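Local coordinates for probable succinyl-CoA:3-ketoacid coenzyme A transferase subunit B (Bacillus subtilis, PDB 3CDK), which probably catalyses, as part of a two-subunit enzyme, the transfer of coenzyme A from succinyl-CoA to a 3-oxo acid, releasing succinate, at residues I29-L34 with V143-H148; V12-Q17 with R173-L178; V110-D115 with T206-A211; A179-V184 with M188-L193. All blocks are in the same frame, centred on the assembly; numbering follows the deposited sequence.

Contact 1. Residues I29-L34 with V143-H148; sequences IGMPTL and VVIMEH
P32 and I145 mark the closest approach of the two backbones, with their CA atoms 7.3 Å apart, where the turn following strand 24-27 passes strand 141-145. No hydrogen bond joins the two segments, and the turn is tied to itself: G30 O accepts from T33 N (3.1 Å) and also from the T33 hydroxyl OG1 (3.0 Å), which lies in the carbonyl plane. From M31 onward the backbone angles are helical.

The side chain of I145 reaches out to this turn. Its CG1 sits between the backbone N and the carbonyl carbon (chi1 43°), and the chain then extends so that CD1 fits against both M31 and P32. It touches M31 CG at 3.7 Å and P32 CA at 3.8 Å, while the proline ring comes in through CG, 4.1 Å from CD1. M31 runs obliquely past the isoleucine and bends at its sulfur, putting CE near I145 O. I104 of strand 102-105 touches both P32 and I145, and helix 5-16 adds M11 against M31 and A15 against I145. In this alpha/beta core, consistent with the Rossmann-like clan of the family, the loop after one parallel strand is thus seated mainly by apolar contact, relying on shape and dispersion with no directional bond across.

Contact 2. Residues V12-Q17 with R173-L178; sequences VKRAVQ and RLITDL
Two arginines cross at about a right angle with their guanidinium groups in contact: R14 NH1 and R173 NH1 are 3.3 Å apart, both donors, with no bond between them. The guanidinium planes are turned 88° apart, and R173 NH1 arrives at the edge of the R14 group, in its plane. Carboxylates around them probably account for the pairing. E18 OE2 takes salt bridges from R14 NH2 and R173 NH1, while R173 NE reaches D182; R14 NH1 pairs with E192, though modelled too close to be trusted in detail. R14 gets there by a bend at chi2 (51°) after leaving the helix with CG anti to its backbone N.

Behind the charges is a helix-on-sheet packing of the alpha/beta fold. The short helix segment 12-16 runs roughly antiparallel to strand 173-175, the axes 9.7 Å apart and their directions at 149°. I175 points from the strand into the helix, its CD1 lying under the aliphatic part of R14 and 4.1 Å from A15 N, although the exact place of this methyl is doubtful. I145 of the adjoining strand touches both A15 and I175. Past the strand, T176 OG1 accepts from L178 N at 2.9 Å, an ST turn.

Contact 3. Residues V110-D115 with T206-A211; sequences VSEQGD and TEADFA
E112 stretches its carboxylate to the backbone of D209 by setting CG beside its own N, opposite the carbonyl carbon (chi1 -82°), and keeping the chain extended beyond. OE2 then accepts from D209 N at 2.7 Å, with an N-H...O angle of 141°; the oxygen also sits too close to D209 CB in the model, so its exact position is doubtful. Lower down the same side chain, CG packs on the methyl of A208, 3.7 Å from CB. The backbones are nearest at this point, E112 CA lying 5.1 Å from A208 CA.

The two acidic side chains run side by side in the same direction, the two carboxylates close together, their planes 41° apart. Both side chains also touch K159. If E112 were replaced by an alanine, D209 N would probably be left without its carboxylate acceptor and the methyl of A208 without the CG that packs on it.

E112 occupies the second position of a type I beta turn, S111 to G114, closed by G114 N to S111 O at 2.8 Å. The positive phi of G114 suits glycine. S111 N also bonds D115 O (3.2 Å), so the turn connects strand 109-111 to strand 116-117 as a tight hairpin. Strand 157-158 flanks the other edge of strand 109-111, and its V157 touches A208. Beyond the loop, A208 rests on M188 of strand 187-193, and the ring of F210 meets Y203 of helix 199-204.

Contact 4. Residues A179-V184 with M188-L193; sequences AVFDFV and MTLTEL
An antiparallel beta hairpin, strands 179-184 and 187-193, carries a classic beta bulge: T191 and E192 both face V180. V180 O accepts from T191 N at 2.9 Å and, weakly, from E192 N, while V180 N gives a nearly straight bond (172°) to E192 O. Past the bulge, the register is shifted by one and D182 and T189 form a regular hydrogen-bonded pair, with both bonds 3.0 Å long (D182 N to T189 O, T189 N to D182 O).

F181, F183, M188 and L190 share one face of the hairpin. The F181 ring is sandwiched: CD1 of L190 lies over one face, displaced toward the rim, and the sulfur of M188 over the opposite face, with SD 4.2 Å from the ring centre, a Met-aromatic contact. M188 leaves its strand with CG anti to the backbone N (chi1 -174°), which carries it in between the two phenylalanines. A leucine in place of F181 would probably lose this flat surface, depriving the M188 sulfur of its aromatic partner and leaving L190 CD1 less well covered.

On the other face V180 and E192 lie side by side, CG2 of V180 3.8 Å from CB of E192. From the bulge, T191 CG2 packs on V180 CG1. At the turn end of the hairpin M188 SD also sits obliquely by the F183 ring, 4.7 Å from its centre, while M188 CG lies 3.7 Å from F183 CE2.

Contacts 1, 2 and 4 follow one sheet outward: V144 O probably accepts from I175 N (2.8 Å) between contacts 1 and 2, and L174 N probably gives to F181 O (2.7 Å) between contacts 2 and 4. Contact 3 closes a loop around contact 4, about 10 Å away between centres, and continues the sheet through a probable hydrogen bond from L190 N to A211 O (2.8 Å). It also reaches contact 1 by a probable bond between H148 NE2 and T206 OG1 (2.9 Å). Contact 1 is nearest the predicted catalytic E50, about 10 Å between the side chains of P32 and E50; the other three lie away from it.

Contact 1. Residues I29-L34 with V143-H148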
loop_
_atom_site.group_PDB
_atom_site.type_symbol
_atom_site.label_atom_id
_atom_site.label_comp_id
_atom_site.label_asym_id
_atom_site.label_seq_id
_atom_site.Cartn_x
_atom_site.Cartn_y
_atom_site.Cartn_z
ATOM N N ILE B 29 24.038 2.488 2.157
ATOM C CA ILE B 29 25.163 1.952 1.383
ATOM C C ILE B 29 26.451 2.697 1.748
ATOM O O ILE B 29 26.417 3.909 2.042
ATOM C CB ILE B 29 24.902 2.147 -0.126
ATOM C CG1 ILE B 29 25.964 1.455 -0.993
ATOM C CG2 ILE B 29 24.828 3.649 -0.457
ATOM C CD1 ILE B 29 25.635 -0.015 -1.423
ATOM N N GLY B 30 27.570 1.983 1.712
ATOM C CA GLY B 30 28.848 2.576 1.965
ATOM C C GLY B 30 29.214 2.381 3.413
ATOM O O GLY B 30 28.820 1.408 4.059
ATOM N N MET B 31 29.963 3.336 3.929
ATOM C CA MET B 31 30.526 3.261 5.256
ATOM C C MET B 31 29.518 2.832 6.351
ATOM O O MET B 31 29.893 2.074 7.246
ATOM C CB MET B 31 31.201 4.606 5.549
ATOM C CG MET B 31 31.936 4.735 6.870
ATOM S SD MET B 31 33.115 6.125 6.949
ATOM C CE MET B 31 32.620 7.208 5.606
ATOM N N PRO B 32 28.242 3.296 6.292
ATOM C CA PRO B 32 27.355 2.951 7.404
ATOM C C PRO B 32 27.048 1.467 7.587
ATOM O O PRO B 32 26.700 1.062 8.702
ATOM C CB PRO B 32 26.078 3.715 7.096
ATOM C CG PRO B 32 26.482 4.765 6.167
ATOM C CD PRO B 32 27.544 4.147 5.322
ATOM N N THR B 33 27.175 0.658 6.534
ATOM C CA THR B 33 26.891 -0.782 6.673
ATOM C C THR B 33 27.915 -1.452 7.597
ATOM O O THR B 33 27.630 -2.495 8.172
ATOM C CB THR B 33 26.818 -1.536 5.324
ATOM O OG1 THR B 33 28.063 -1.392 4.646
ATOM C CG2 THR B 33 25.702 -0.968 4.431
ATOM N N LEU B 34 29.084 -0.832 7.763
ATOM C CA LEU B 34 30.117 -1.340 8.671
ATOM C C LEU B 34 29.683 -1.335 10.134
ATOM O O LEU B 34 30.029 -2.237 10.885
ATOM C CB LEU B 34 31.440 -0.590 8.469
ATOM C CG LEU B 34 32.531 -1.253 7.592
ATOM C CD1 LEU B 34 32.027 -2.391 6.728
ATOM C CD2 LEU B 34 33.246 -0.233 6.724
ATOM N N VAL B 143 21.527 10.650 10.796
ATOM C CA VAL B 143 22.921 10.732 11.174
ATOM C C VAL B 143 23.750 10.403 9.955
ATOM O O VAL B 143 23.492 9.394 9.237
ATOM C CB VAL B 143 23.247 9.767 12.331
ATOM C CG1 VAL B 143 24.735 9.516 12.430
ATOM C CG2 VAL B 143 22.725 10.330 13.641
ATOM N N VAL B 144 24.740 11.266 9.736
ATOM C CA VAL B 144 25.676 11.157 8.620
ATOM C C VAL B 144 27.101 10.942 9.137
ATOM O O VAL B 144 27.555 11.645 10.077
ATOM C CB VAL B 144 25.615 12.419 7.764
ATOM C CG1 VAL B 144 26.717 12.449 6.773
ATOM C CG2 VAL B 144 24.318 12.462 7.031
ATOM N N ILE B 145 27.797 9.965 8.559
ATOM C CA ILE B 145 29.211 9.821 8.862
ATOM C C ILE B 145 29.979 10.069 7.619
ATOM O O ILE B 145 29.705 9.431 6.609
ATOM C CB ILE B 145 29.598 8.432 9.350
ATOM C CG1 ILE B 145 28.888 7.354 8.509
ATOM C CG2 ILE B 145 29.327 8.325 10.851
ATOM C CD1 ILE B 145 29.109 5.927 9.025
ATOM N N MET B 146 30.948 10.978 7.704
ATOM C CA MET B 146 31.663 11.456 6.540
ATOM C C MET B 146 33.074 11.936 6.904
ATOM O O MET B 146 33.263 12.563 7.951
ATOM C CB MET B 146 30.862 12.598 5.923
ATOM C CG MET B 146 31.368 13.103 4.578
ATOM S SD MET B 146 30.271 14.420 3.990
ATOM C CE MET B 146 30.632 15.770 5.138
ATOM N N GLU B 147 34.056 11.627 6.047
ATOM C CA GLU B 147 35.393 12.180 6.184
ATOM C C GLU B 147 35.244 13.696 6.076
ATOM O O GLU B 147 34.463 14.202 5.268
ATOM C CB GLU B 147 36.370 11.620 5.137
ATOM C CG GLU B 147 37.573 10.926 5.782
ATOM C CD GLU B 147 38.941 11.364 5.238
ATOM O OE1 GLU B 147 39.400 10.735 4.251
ATOM O OE2 GLU B 147 39.578 12.301 5.816
ATOM N N HIS B 148 35.945 14.406 6.944
ATOM C CA HIS B 148 35.799 15.845 7.074
ATOM C C HIS B 148 36.341 16.571 5.843
ATOM O O HIS B 148 35.782 17.586 5.415
ATOM C CB HIS B 148 36.565 16.295 8.325
ATOM C CG HIS B 148 36.067 17.569 8.929
ATOM N ND1 HIS B 148 35.211 17.594 10.013
ATOM C CD2 HIS B 148 36.330 18.863 8.624
ATOM C CE1 HIS B 148 34.956 18.850 10.336
ATOM N NE2 HIS B 148 35.624 19.641 9.512
#

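Contact 2. Residues V12-Q17 with R173-L178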
loop_
_atom_site.group_PDB
_atom_site.type_symbol
_atom_site.label_atom_id
_atom_site.label_comp_id
_atom_site.label_asym_id
_atom_site.label_seq_id
_atom_site.Cartn_x
_atom_site.Cartn_y
_atom_site.Cartn_z
ATOM N N VAL B 12 33.135 5.096 12.418
ATOM C CA VAL B 12 32.234 3.958 12.629
ATOM C C VAL B 12 31.946 3.701 14.121
ATOM O O VAL B 12 30.789 3.536 14.538
ATOM C CB VAL B 12 32.784 2.690 11.925
ATOM C CG1 VAL B 12 32.093 1.426 12.402
ATOM C CG2 VAL B 12 32.632 2.832 10.417
ATOM N N LYS B 13 33.000 3.711 14.923
ATOM C CA LYS B 13 32.853 3.403 16.336
ATOM C C LYS B 13 31.961 4.441 17.037
ATOM O O LYS B 13 31.167 4.100 17.926
ATOM C CB LYS B 13 34.220 3.285 17.012
ATOM C CG LYS B 13 34.369 2.059 17.936
ATOM C CD LYS B 13 33.162 1.838 18.897
ATOM C CE LYS B 13 33.221 0.469 19.616
ATOM N NZ LYS B 13 31.865 -0.076 20.004
ATOM N N ARG B 14 32.071 5.697 16.623
ATOM C CA ARG B 14 31.243 6.731 17.198
ATOM C C ARG B 14 29.774 6.573 16.805
ATOM O O ARG B 14 28.878 6.799 17.629
ATOM C CB ARG B 14 31.764 8.104 16.801
ATOM C CG ARG B 14 30.971 9.275 17.395
ATOM C CD ARG B 14 30.748 9.193 18.930
ATOM N NE ARG B 14 29.911 10.310 19.356
ATOM C CZ ARG B 14 28.601 10.405 19.119
ATOM N NH1 ARG B 14 27.941 11.474 19.530
ATOM N NH2 ARG B 14 27.937 9.441 18.466
ATOM N N ALA B 15 29.536 6.181 15.555
ATOM C CA ALA B 15 28.176 5.974 15.055
ATOM C C ALA B 15 27.432 4.874 15.830
ATOM O O ALA B 15 26.284 5.074 16.210
ATOM C CB ALA B 15 28.188 5.682 13.533
ATOM N N VAL B 16 28.096 3.737 16.084
ATOM C CA VAL B 16 27.488 2.622 16.834
ATOM C C VAL B 16 26.688 3.095 18.076
ATOM O O VAL B 16 25.595 2.605 18.366
ATOM C CB VAL B 16 28.548 1.583 17.289
ATOM C CG1 VAL B 16 27.900 0.505 18.112
ATOM C CG2 VAL B 16 29.202 0.958 16.119
ATOM N N GLN B 17 27.259 4.053 18.792
ATOM C CA GLN B 17 26.627 4.674 19.946
ATOM C C GLN B 17 25.264 5.315 19.689
ATOM O O GLN B 17 24.606 5.740 20.629
ATOM C CB GLN B 17 27.558 5.735 20.513
ATOM C CG GLN B 17 28.982 5.264 20.721
ATOM C CD GLN B 17 29.843 6.343 21.323
ATOM O OE1 GLN B 17 29.332 7.327 21.876
ATOM N NE2 GLN B 17 31.160 6.177 21.219
ATOM N N ARG B 173 22.559 14.941 13.142
ATOM C CA ARG B 173 23.884 14.847 13.723
ATOM C C ARG B 173 24.880 14.476 12.644
ATOM O O ARG B 173 24.610 13.573 11.860
ATOM C CB ARG B 173 23.893 13.798 14.847
ATOM C CG ARG B 173 25.273 13.438 15.331
ATOM C CD ARG B 173 25.276 12.865 16.731
ATOM N NE ARG B 173 24.939 13.860 17.752
ATOM C CZ ARG B 173 24.676 13.568 19.021
ATOM N NH1 ARG B 173 24.702 12.314 19.428
ATOM N NH2 ARG B 173 24.380 14.526 19.874
ATOM N N LEU B 174 26.026 15.159 12.601
ATOM C CA LEU B 174 27.090 14.783 11.680
ATOM C C LEU B 174 28.275 14.256 12.464
ATOM O O LEU B 174 28.755 14.930 13.394
ATOM C CB LEU B 174 27.521 15.979 10.829
ATOM C CG LEU B 174 28.869 15.897 10.089
ATOM C CD1 LEU B 174 28.937 14.759 9.051
ATOM C CD2 LEU B 174 29.194 17.228 9.417
ATOM N N ILE B 175 28.778 13.073 12.103
ATOM C CA ILE B 175 30.043 12.667 12.691
ATOM C C ILE B 175 31.177 12.531 11.653
ATOM O O ILE B 175 31.048 11.847 10.641
ATOM C CB ILE B 175 29.944 11.442 13.676
ATOM C CG1 ILE B 175 30.558 10.208 13.069
ATOM C CG2 ILE B 175 28.516 11.170 14.231
ATOM C CD1 ILE B 175 31.372 9.499 14.008
ATOM N N THR B 176 32.286 13.217 11.894
ATOM C CA THR B 176 33.416 13.077 10.994
ATOM C C THR B 176 34.514 12.307 11.706
ATOM O O THR B 176 34.290 11.787 12.791
ATOM C CB THR B 176 33.956 14.447 10.492
ATOM O OG1 THR B 176 34.563 15.187 11.577
ATOM C CG2 THR B 176 32.864 15.246 9.831
ATOM N N ASP B 177 35.682 12.216 11.080
ATOM C CA ASP B 177 36.849 11.623 11.712
ATOM C C ASP B 177 37.420 12.626 12.690
ATOM O O ASP B 177 38.311 12.306 13.481
ATOM C CB ASP B 177 37.915 11.248 10.666
ATOM C CG ASP B 177 38.076 12.306 9.570
ATOM O OD1 ASP B 177 37.096 13.026 9.252
ATOM O OD2 ASP B 177 39.190 12.404 9.016
ATOM N N LEU B 178 36.902 13.850 12.624
ATOM C CA LEU B 178 37.424 14.943 13.440
ATOM C C LEU B 178 36.448 15.390 14.515
ATOM O O LEU B 178 36.861 15.681 15.654
ATOM C CB LEU B 178 37.790 16.133 12.552
ATOM C CG LEU B 178 39.194 16.202 11.916
ATOM C CD1 LEU B 178 39.863 14.849 11.514
ATOM C CD2 LEU B 178 39.153 17.181 10.742
#

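Contact 3. Residues V110-D115 with T206-A211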
loop_
_atom_site.group_PDB
_atom_site.type_symbol
_atom_site.label_atom_id
_atom_site.label_comp_id
_atom_site.label_asym_id
_atom_site.label_seq_id
_atom_site.Cartn_x
_atom_site.Cartn_y
_atom_site.Cartn_z
ATOM N N VAL B 110 28.024 18.165 3.538
ATOM C CA VAL B 110 26.981 18.605 4.441
ATOM C C VAL B 110 27.119 20.129 4.586
ATOM O O VAL B 110 28.202 20.685 4.362
ATOM C CB VAL B 110 27.033 17.859 5.794
ATOM C CG1 VAL B 110 26.020 18.404 6.757
ATOM C CG2 VAL B 110 26.748 16.412 5.622
ATOM N N SER B 111 26.027 20.814 4.923
ATOM C CA SER B 111 26.028 22.284 5.005
ATOM C C SER B 111 25.590 22.746 6.372
ATOM O O SER B 111 25.017 21.954 7.138
ATOM C CB SER B 111 25.122 22.921 3.933
ATOM O OG SER B 111 23.741 22.859 4.291
ATOM N N GLU B 112 25.875 24.026 6.648
ATOM C CA GLU B 112 25.475 24.771 7.864
ATOM C C GLU B 112 24.091 24.431 8.387
ATOM O O GLU B 112 23.902 24.244 9.594
ATOM C CB GLU B 112 25.484 26.279 7.577
ATOM C CG GLU B 112 26.840 26.919 7.674
ATOM C CD GLU B 112 26.874 28.354 7.205
ATOM O OE1 GLU B 112 25.903 28.836 6.612
ATOM O OE2 GLU B 112 27.892 29.011 7.427
ATOM N N GLN B 113 23.134 24.357 7.459
ATOM C CA GLN B 113 21.730 24.184 7.783
ATOM C C GLN B 113 21.332 22.716 7.911
ATOM O O GLN B 113 20.175 22.399 8.190
ATOM C CB GLN B 113 20.866 24.928 6.761
ATOM C CG GLN B 113 21.044 26.451 6.825
ATOM C CD GLN B 113 20.368 27.206 5.663
ATOM O OE1 GLN B 113 19.450 26.695 5.020
ATOM N NE2 GLN B 113 20.832 28.432 5.397
ATOM N N GLY B 114 22.299 21.822 7.741
ATOM C CA GLY B 114 22.016 20.398 7.789
ATOM C C GLY B 114 21.455 19.818 6.501
ATOM O O GLY B 114 20.841 18.749 6.524
ATOM N N ASP B 115 21.658 20.505 5.381
ATOM C CA ASP B 115 21.431 19.873 4.071
ATOM C C ASP B 115 22.452 18.768 3.894
ATOM O O ASP B 115 23.554 18.802 4.505
ATOM C CB ASP B 115 21.624 20.845 2.909
ATOM C CG ASP B 115 20.687 22.021 2.951
ATOM O OD1 ASP B 115 19.692 22.006 3.711
ATOM O OD2 ASP B 115 20.947 22.973 2.191
ATOM N N THR B 206 36.899 23.733 8.397
ATOM C CA THR B 206 35.456 23.786 8.133
ATOM C C THR B 206 35.035 25.061 7.425
ATOM O O THR B 206 35.439 26.152 7.819
ATOM C CB THR B 206 34.656 23.643 9.417
ATOM O OG1 THR B 206 35.002 22.406 10.036
ATOM C CG2 THR B 206 33.178 23.646 9.137
ATOM N N GLU B 207 34.226 24.917 6.380
ATOM C CA GLU B 207 33.763 26.075 5.638
ATOM C C GLU B 207 32.462 26.577 6.223
ATOM O O GLU B 207 32.198 27.779 6.222
ATOM C CB GLU B 207 33.541 25.726 4.180
ATOM C CG GLU B 207 34.660 24.918 3.553
ATOM C CD GLU B 207 34.993 25.371 2.128
ATOM O OE1 GLU B 207 36.060 26.041 1.994
ATOM O OE2 GLU B 207 34.200 25.068 1.175
ATOM N N ALA B 208 31.649 25.649 6.713
ATOM C CA ALA B 208 30.441 25.977 7.453
ATOM C C ALA B 208 30.680 26.896 8.666
ATOM O O ALA B 208 31.768 26.920 9.236
ATOM C CB ALA B 208 29.780 24.711 7.909
ATOM N N ASP B 209 29.635 27.648 9.029
ATOM C CA ASP B 209 29.515 28.376 10.302
ATOM C C ASP B 209 28.861 27.517 11.369
ATOM O O ASP B 209 27.794 26.900 11.140
ATOM C CB ASP B 209 28.596 29.580 10.149
ATOM C CG ASP B 209 29.324 30.826 9.773
ATOM O OD1 ASP B 209 30.524 30.735 9.427
ATOM O OD2 ASP B 209 28.685 31.905 9.836
ATOM N N PHE B 210 29.463 27.519 12.545
ATOM C CA PHE B 210 28.888 26.812 13.645
ATOM C C PHE B 210 29.088 27.528 14.965
ATOM O O PHE B 210 30.092 28.196 15.179
ATOM C CB PHE B 210 29.460 25.401 13.713
ATOM C CG PHE B 210 30.953 25.347 13.666
ATOM C CD1 PHE B 210 31.716 25.537 14.834
ATOM C CD2 PHE B 210 31.612 25.083 12.468
ATOM C CE1 PHE B 210 33.109 25.469 14.801
ATOM C CE2 PHE B 210 33.020 25.021 12.427
ATOM C CZ PHE B 210 33.769 25.218 13.593
ATOM N N ALA B 211 28.101 27.388 15.840
ATOM C CA ALA B 211 28.261 27.687 17.250
ATOM C C ALA B 211 29.117 26.593 17.876
ATOM O O ALA B 211 29.040 25.426 17.493
ATOM C CB ALA B 211 26.899 27.748 17.927
#

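Contact 4. Residues A179-V184 with M188-L193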
loop_
_atom_site.group_PDB
_atom_site.type_symbol
_atom_site.label_atom_id
_atom_site.label_comp_id
_atom_site.label_asym_id
_atom_site.label_seq_id
_atom_site.Cartn_x
_atom_site.Cartn_y
_atom_site.Cartn_z
ATOM N N ALA B 179 35.155 15.422 14.173
ATOM C CA ALA B 179 34.193 16.124 15.005
ATOM C C ALA B 179 32.823 15.521 15.009
ATOM O O ALA B 179 32.480 14.706 14.143
ATOM C CB ALA B 179 34.104 17.571 14.582
ATOM N N VAL B 180 32.035 15.928 15.996
ATOM C CA VAL B 180 30.620 15.658 15.968
ATOM C C VAL B 180 29.868 16.991 15.970
ATOM O O VAL B 180 30.225 17.914 16.742
ATOM C CB VAL B 180 30.184 14.814 17.157
ATOM C CG1 VAL B 180 28.736 14.305 16.944
ATOM C CG2 VAL B 180 31.148 13.665 17.362
ATOM N N PHE B 181 28.853 17.079 15.107
ATOM C CA PHE B 181 28.031 18.280 14.957
ATOM C C PHE B 181 26.572 17.963 15.126
ATOM O O PHE B 181 26.106 16.969 14.598
ATOM C CB PHE B 181 28.191 18.891 13.565
ATOM C CG PHE B 181 29.532 19.527 13.324
ATOM C CD1 PHE B 181 29.797 20.821 13.782
ATOM C CD2 PHE B 181 30.528 18.837 12.629
ATOM C CE1 PHE B 181 31.029 21.416 13.549
ATOM C CE2 PHE B 181 31.759 19.415 12.398
ATOM C CZ PHE B 181 32.012 20.709 12.851
ATOM N N ASP B 182 25.850 18.829 15.833
ATOM C CA ASP B 182 24.389 18.731 15.990
ATOM C C ASP B 182 23.747 19.860 15.195
ATOM O O ASP B 182 24.348 20.928 15.032
ATOM C CB ASP B 182 23.974 18.863 17.461
ATOM C CG ASP B 182 24.251 17.598 18.301
ATOM O OD1 ASP B 182 24.768 16.585 17.775
ATOM O OD2 ASP B 182 23.915 17.622 19.516
ATOM N N PHE B 183 22.536 19.632 14.691
ATOM C CA PHE B 183 21.762 20.695 14.061
ATOM C C PHE B 183 20.450 20.902 14.815
ATOM O O PHE B 183 19.723 19.949 15.067
ATOM C CB PHE B 183 21.489 20.390 12.585
ATOM C CG PHE B 183 22.735 20.182 11.755
ATOM C CD1 PHE B 183 23.390 18.932 11.733
ATOM C CD2 PHE B 183 23.242 21.206 10.975
ATOM C CE1 PHE B 183 24.532 18.734 10.981
ATOM C CE2 PHE B 183 24.388 21.002 10.197
ATOM C CZ PHE B 183 25.027 19.763 10.205
ATOM N N VAL B 184 20.162 22.139 15.200
ATOM C CA VAL B 184 18.868 22.444 15.815
ATOM C C VAL B 184 18.256 23.670 15.158
ATOM O O VAL B 184 18.638 24.823 15.441
ATOM C CB VAL B 184 18.931 22.658 17.345
ATOM C CG1 VAL B 184 17.905 21.750 18.014
ATOM C CG2 VAL B 184 20.357 22.416 17.905
ATOM N N MET B 188 24.225 25.003 13.100
ATOM C CA MET B 188 25.159 23.932 13.372
ATOM C C MET B 188 25.969 24.281 14.621
ATOM O O MET B 188 26.340 25.445 14.854
ATOM C CB MET B 188 26.066 23.709 12.166
ATOM C CG MET B 188 26.988 22.514 12.266
ATOM S SD MET B 188 28.006 22.214 10.797
ATOM C CE MET B 188 28.966 23.704 10.680
ATOM N N THR B 189 26.247 23.259 15.425
ATOM C CA THR B 189 26.923 23.437 16.687
ATOM C C THR B 189 27.921 22.322 16.861
ATOM O O THR B 189 27.592 21.151 16.730
ATOM C CB THR B 189 25.918 23.399 17.826
ATOM O OG1 THR B 189 25.008 24.498 17.683
ATOM C CG2 THR B 189 26.612 23.478 19.169
ATOM N N LEU B 190 29.160 22.691 17.140
ATOM C CA LEU B 190 30.169 21.691 17.332
ATOM C C LEU B 190 29.996 21.159 18.724
ATOM O O LEU B 190 29.964 21.913 19.693
ATOM C CB LEU B 190 31.544 22.284 17.110
ATOM C CG LEU B 190 32.758 21.492 17.572
ATOM C CD1 LEU B 190 32.825 20.119 16.926
ATOM C CD2 LEU B 190 33.967 22.318 17.232
ATOM N N THR B 191 29.906 19.845 18.824
ATOM C CA THR B 191 29.362 19.225 20.021
ATOM C C THR B 191 30.336 18.262 20.757
ATOM O O THR B 191 30.307 18.164 21.983
ATOM C CB THR B 191 27.958 18.622 19.682
ATOM O OG1 THR B 191 27.126 18.655 20.837
ATOM C CG2 THR B 191 28.043 17.209 19.126
ATOM N N GLU B 192 31.179 17.560 19.999
ATOM C CA GLU B 192 32.254 16.717 20.528
ATOM C C GLU B 192 33.398 16.704 19.544
ATOM O O GLU B 192 33.285 17.162 18.400
ATOM C CB GLU B 192 31.878 15.248 20.724
ATOM C CG GLU B 192 30.427 14.878 21.006
ATOM C CD GLU B 192 30.251 13.357 21.101
ATOM O OE1 GLU B 192 31.268 12.635 21.305
ATOM O OE2 GLU B 192 29.104 12.885 20.970
ATOM N N LEU B 193 34.492 16.100 19.989
ATOM C CA LEU B 193 35.757 16.162 19.287
ATOM C C LEU B 193 36.402 14.784 19.308
ATOM O O LEU B 193 36.376 14.108 20.340
ATOM C CB LEU B 193 36.641 17.179 20.000
ATOM C CG LEU B 193 37.217 18.401 19.288
ATOM C CD1 LEU B 193 36.253 18.996 18.311
ATOM C CD2 LEU B 193 37.610 19.446 20.306
#